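Salicylic acid-binding protein 2 (Nicotiana tabacum, PDB 1XKL) hydrolyses methyl salicylate to salicylic acid and methanol, a step in the signalling that activates systemic acquired resistance. Local coordinates at residues L89-Y94 with E195-V200. Sequence-based numbering, arbitrary orientation.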
ATOM      1  N   LEU A  89     -39.324  -9.169  -8.174  1.00 17.72           N
ATOM      2  CA  LEU A  89     -39.069 -10.597  -8.299  1.00 18.18           C
ATOM      3  C   LEU A  89     -39.802 -11.357  -7.205  1.00 19.22           C
ATOM      4  O   LEU A  89     -40.297 -12.459  -7.433  1.00 20.71           O
ATOM      5  CB  LEU A  89     -37.572 -10.900  -8.225  1.00 18.46           C
ATOM      6  CG  LEU A  89     -36.719 -10.705  -9.484  1.00 22.80           C
ATOM      7  CD1 LEU A  89     -36.628  -9.226  -9.828  1.00 22.69           C
ATOM      8  CD2 LEU A  89     -35.333 -11.278  -9.242  1.00 20.50           C
ATOM      9  N   ALA A  90     -39.878 -10.770  -6.014  1.00 20.19           N
ATOM     10  CA  ALA A  90     -40.562 -11.430  -4.905  1.00 20.17           C
ATOM     11  C   ALA A  90     -42.062 -11.491  -5.170  1.00 20.51           C
ATOM     12  O   ALA A  90     -42.708 -12.506  -4.901  1.00 19.10           O
ATOM     13  CB  ALA A  90     -40.282 -10.691  -3.596  1.00 19.96           C
HETATM   14  N   MSE A  91     -42.608 -10.395  -5.690  1.00 21.05           N
HETATM   15  CA  MSE A  91     -44.031 -10.305  -6.019  1.00 21.54           C
HETATM   16  C   MSE A  91     -44.356 -11.265  -7.157  1.00 22.44           C
HETATM   17  O   MSE A  91     -45.452 -11.817  -7.222  1.00 22.38           O
HETATM   18  CB  MSE A  91     -44.376  -8.873  -6.449  1.00 22.87           C
HETATM   19  CG  MSE A  91     -44.139  -7.835  -5.363  1.00 22.97           C
HETATM   20 SE   MSE A  91     -43.742  -6.041  -5.990  1.00 34.88          SE
HETATM   21  CE  MSE A  91     -45.501  -5.517  -6.648  1.00 27.00           C
ATOM     22  N   GLU A  92     -43.402 -11.463  -8.061  1.00 21.93           N
ATOM     23  CA  GLU A  92     -43.631 -12.361  -9.189  1.00 23.16           C
ATOM     24  C   GLU A  92     -43.651 -13.818  -8.742  1.00 24.27           C
ATOM     25  O   GLU A  92     -44.487 -14.600  -9.196  1.00 25.16           O
ATOM     26  CB  GLU A  92     -42.552 -12.167 -10.259  1.00 23.32           C
ATOM     27  CG  GLU A  92     -42.738 -13.011 -11.524  1.00 23.22           C
ATOM     28  CD  GLU A  92     -44.020 -12.681 -12.279  1.00 22.83           C
ATOM     29  OE1 GLU A  92     -44.471 -11.522 -12.208  1.00 22.65           O
ATOM     30  OE2 GLU A  92     -44.566 -13.577 -12.958  1.00 23.55           O
ATOM     31  N   LYS A  93     -42.747 -14.171  -7.833  1.00 23.69           N
ATOM     32  CA  LYS A  93     -42.634 -15.542  -7.346  1.00 24.55           C
ATOM     33  C   LYS A  93     -43.538 -15.927  -6.176  1.00 23.33           C
ATOM     34  O   LYS A  93     -43.970 -17.073  -6.079  1.00 21.80           O
ATOM     35  CB  LYS A  93     -41.181 -15.826  -6.953  1.00 27.60           C
ATOM     36  CG  LYS A  93     -40.248 -16.077  -8.114  1.00 32.01           C
ATOM     37  CD  LYS A  93     -40.461 -17.475  -8.678  1.00 36.75           C
ATOM     38  CE  LYS A  93     -39.526 -17.744  -9.845  1.00 36.74           C
ATOM     39  NZ  LYS A  93     -38.092 -17.725  -9.436  1.00 38.66           N
ATOM     40  N   TYR A  94     -43.813 -14.982  -5.285  1.00 24.11           N
ATOM     41  CA  TYR A  94     -44.641 -15.254  -4.113  1.00 23.86           C
ATOM     42  C   TYR A  94     -45.702 -14.164  -3.954  1.00 23.91           C
ATOM     43  O   TYR A  94     -45.777 -13.502  -2.915  1.00 22.55           O
ATOM     44  CB  TYR A  94     -43.755 -15.290  -2.864  1.00 24.89           C
ATOM     45  CG  TYR A  94     -42.557 -16.200  -2.990  1.00 27.09           C
ATOM     46  CD1 TYR A  94     -42.671 -17.566  -2.740  1.00 27.73           C
ATOM     47  CD2 TYR A  94     -41.317 -15.702  -3.392  1.00 27.11           C
ATOM     48  CE1 TYR A  94     -41.588 -18.419  -2.890  1.00 28.60           C
ATOM     49  CE2 TYR A  94     -40.220 -16.548  -3.547  1.00 29.68           C
ATOM     50  CZ  TYR A  94     -40.368 -17.912  -3.294  1.00 30.35           C
ATOM     51  OH  TYR A  94     -39.314 -18.779  -3.477  1.00 32.41           O
ATOM     52  N   GLU A 195     -50.270 -11.250 -14.311  1.00 28.19           N
ATOM     53  CA  GLU A 195     -50.915 -12.326 -13.584  1.00 29.68           C
ATOM     54  C   GLU A 195     -50.380 -12.513 -12.168  1.00 28.51           C
ATOM     55  O   GLU A 195     -51.143 -12.751 -11.232  1.00 28.91           O
ATOM     56  CB  GLU A 195     -50.758 -13.630 -14.360  1.00 33.61           C
ATOM     57  CG  GLU A 195     -51.737 -14.706 -13.958  1.00 38.71           C
ATOM     58  CD  GLU A 195     -53.174 -14.289 -14.204  1.00 44.13           C
ATOM     59  OE1 GLU A 195     -53.470 -13.802 -15.322  1.00 46.81           O
ATOM     60  OE2 GLU A 195     -54.008 -14.451 -13.283  1.00 45.55           O
ATOM     61  N   ARG A 196     -49.066 -12.403 -12.006  1.00 26.51           N
ATOM     62  CA  ARG A 196     -48.459 -12.601 -10.696  1.00 23.13           C
ATOM     63  C   ARG A 196     -48.002 -11.277 -10.089  1.00 21.64           C
ATOM     64  O   ARG A 196     -48.657 -10.744  -9.189  1.00 21.39           O
ATOM     65  CB  ARG A 196     -47.304 -13.599 -10.833  1.00 23.04           C
ATOM     66  CG  ARG A 196     -47.758 -14.913 -11.472  1.00 24.89           C
ATOM     67  CD  ARG A 196     -46.618 -15.905 -11.695  1.00 28.18           C
ATOM     68  NE  ARG A 196     -46.044 -16.390 -10.445  1.00 29.81           N
ATOM     69  CZ  ARG A 196     -46.694 -17.117  -9.541  1.00 31.02           C
ATOM     70  NH1 ARG A 196     -47.958 -17.458  -9.734  1.00 33.44           N
ATOM     71  NH2 ARG A 196     -46.071 -17.513  -8.438  1.00 30.14           N
ATOM     72  N   PHE A 197     -46.890 -10.744 -10.584  1.00 19.87           N
ATOM     73  CA  PHE A 197     -46.369  -9.464 -10.107  1.00 18.80           C
ATOM     74  C   PHE A 197     -47.519  -8.483  -9.938  1.00 20.36           C
ATOM     75  O   PHE A 197     -47.724  -7.926  -8.861  1.00 21.06           O
ATOM     76  CB  PHE A 197     -45.381  -8.881 -11.128  1.00 16.31           C
ATOM     77  CG  PHE A 197     -45.062  -7.418 -10.905  1.00 15.89           C
ATOM     78  CD1 PHE A 197     -44.097  -7.033  -9.975  1.00 13.03           C
ATOM     79  CD2 PHE A 197     -45.726  -6.427 -11.628  1.00 13.02           C
ATOM     80  CE1 PHE A 197     -43.814  -5.687  -9.752  1.00 12.60           C
ATOM     81  CE2 PHE A 197     -45.451  -5.076 -11.412  1.00 13.99           C
ATOM     82  CZ  PHE A 197     -44.486  -4.703 -10.480  1.00 15.01           C
ATOM     83  N   GLY A 198     -48.257  -8.285 -11.027  1.00 20.81           N
ATOM     84  CA  GLY A 198     -49.368  -7.354 -11.045  1.00 21.15           C
ATOM     85  C   GLY A 198     -50.547  -7.643 -10.139  1.00 21.55           C
ATOM     86  O   GLY A 198     -51.385  -6.769  -9.934  1.00 23.21           O
ATOM     87  N   SER A 199     -50.623  -8.854  -9.595  1.00 20.94           N
ATOM     88  CA  SER A 199     -51.725  -9.215  -8.714  1.00 21.07           C
ATOM     89  C   SER A 199     -51.510  -8.686  -7.296  1.00 21.54           C
ATOM     90  O   SER A 199     -52.370  -8.854  -6.433  1.00 22.39           O
ATOM     91  CB  SER A 199     -51.893 -10.738  -8.665  1.00 21.26           C
ATOM     92  OG  SER A 199     -50.998 -11.330  -7.739  1.00 21.61           O
ATOM     93  N   VAL A 200     -50.367  -8.047  -7.062  1.00 21.75           N
ATOM     94  CA  VAL A 200     -50.035  -7.503  -5.743  1.00 20.37           C
ATOM     95  C   VAL A 200     -50.303  -5.996  -5.645  1.00 19.56           C
ATOM     96  O   VAL A 200     -49.931  -5.242  -6.539  1.00 17.72           O
ATOM     97  CB  VAL A 200     -48.543  -7.761  -5.399  1.00 21.30           C
ATOM     98  CG1 VAL A 200     -48.229  -7.232  -4.006  1.00 18.47           C
ATOM     99  CG2 VAL A 200     -48.239  -9.247  -5.478  1.00 19.46           C
TER
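Glu92 reaches from the last turn of helix 83-93 to the backbone of the loop before strand 202-207. Its OE1 accepts a hydrogen bond from Phe197 N at 3.0 Å. The N-H comes from above the carboxylate plane, 53° out of it. OE1 also accepts from Thr193 N, so two backbone amides of the loop are satisfied by one oxygen. CG lies anti to the backbone N (chi1 -177°) and the chain bends at chi2, which brings the carboxylate to the loop amides. Glu92 OE2 lies against the aliphatic part of Arg196, 3.4 Å from Arg196 CD. Glu92 OE2 and Arg196 NE are 4.1 Å apart, too far for a salt bridge.

Arg196 instead turns its guanidinium to carbonyls at the C-terminal end of the helix. Arg196 NE gives a weak bond to Glu92 O, 2.7 Å long but bent to 125°. NH2 gives a second weak bond, to Lys93 O, which sits at the guanidinium edge. This helix is the one that follows the nucleophile elbow in the alpha/beta hydrolase fold. The contact ties its far end, away from the active site, to the loop leading into strand 202-207, which lies beside strand 98-104 in the central parallel sheet.

Arg196 O, just before the 3-10 segment 197-199, accepts from both Ser199 N and Ser199 OG. The bond from Ser199 OG to Arg196 O is 2.8 Å and uses a lone pair in the carbonyl plane.

The buried side is apolar. Selenomethionine Met91 makes a Met-aromatic contact, with SE 4.8 Å from the Phe197 ring centroid and oblique to it. Its CE meets Phe197 CE1 and Val200 CB, while strand 98-104 packs against the same side chain through Ile98, Ala101 and Phe103.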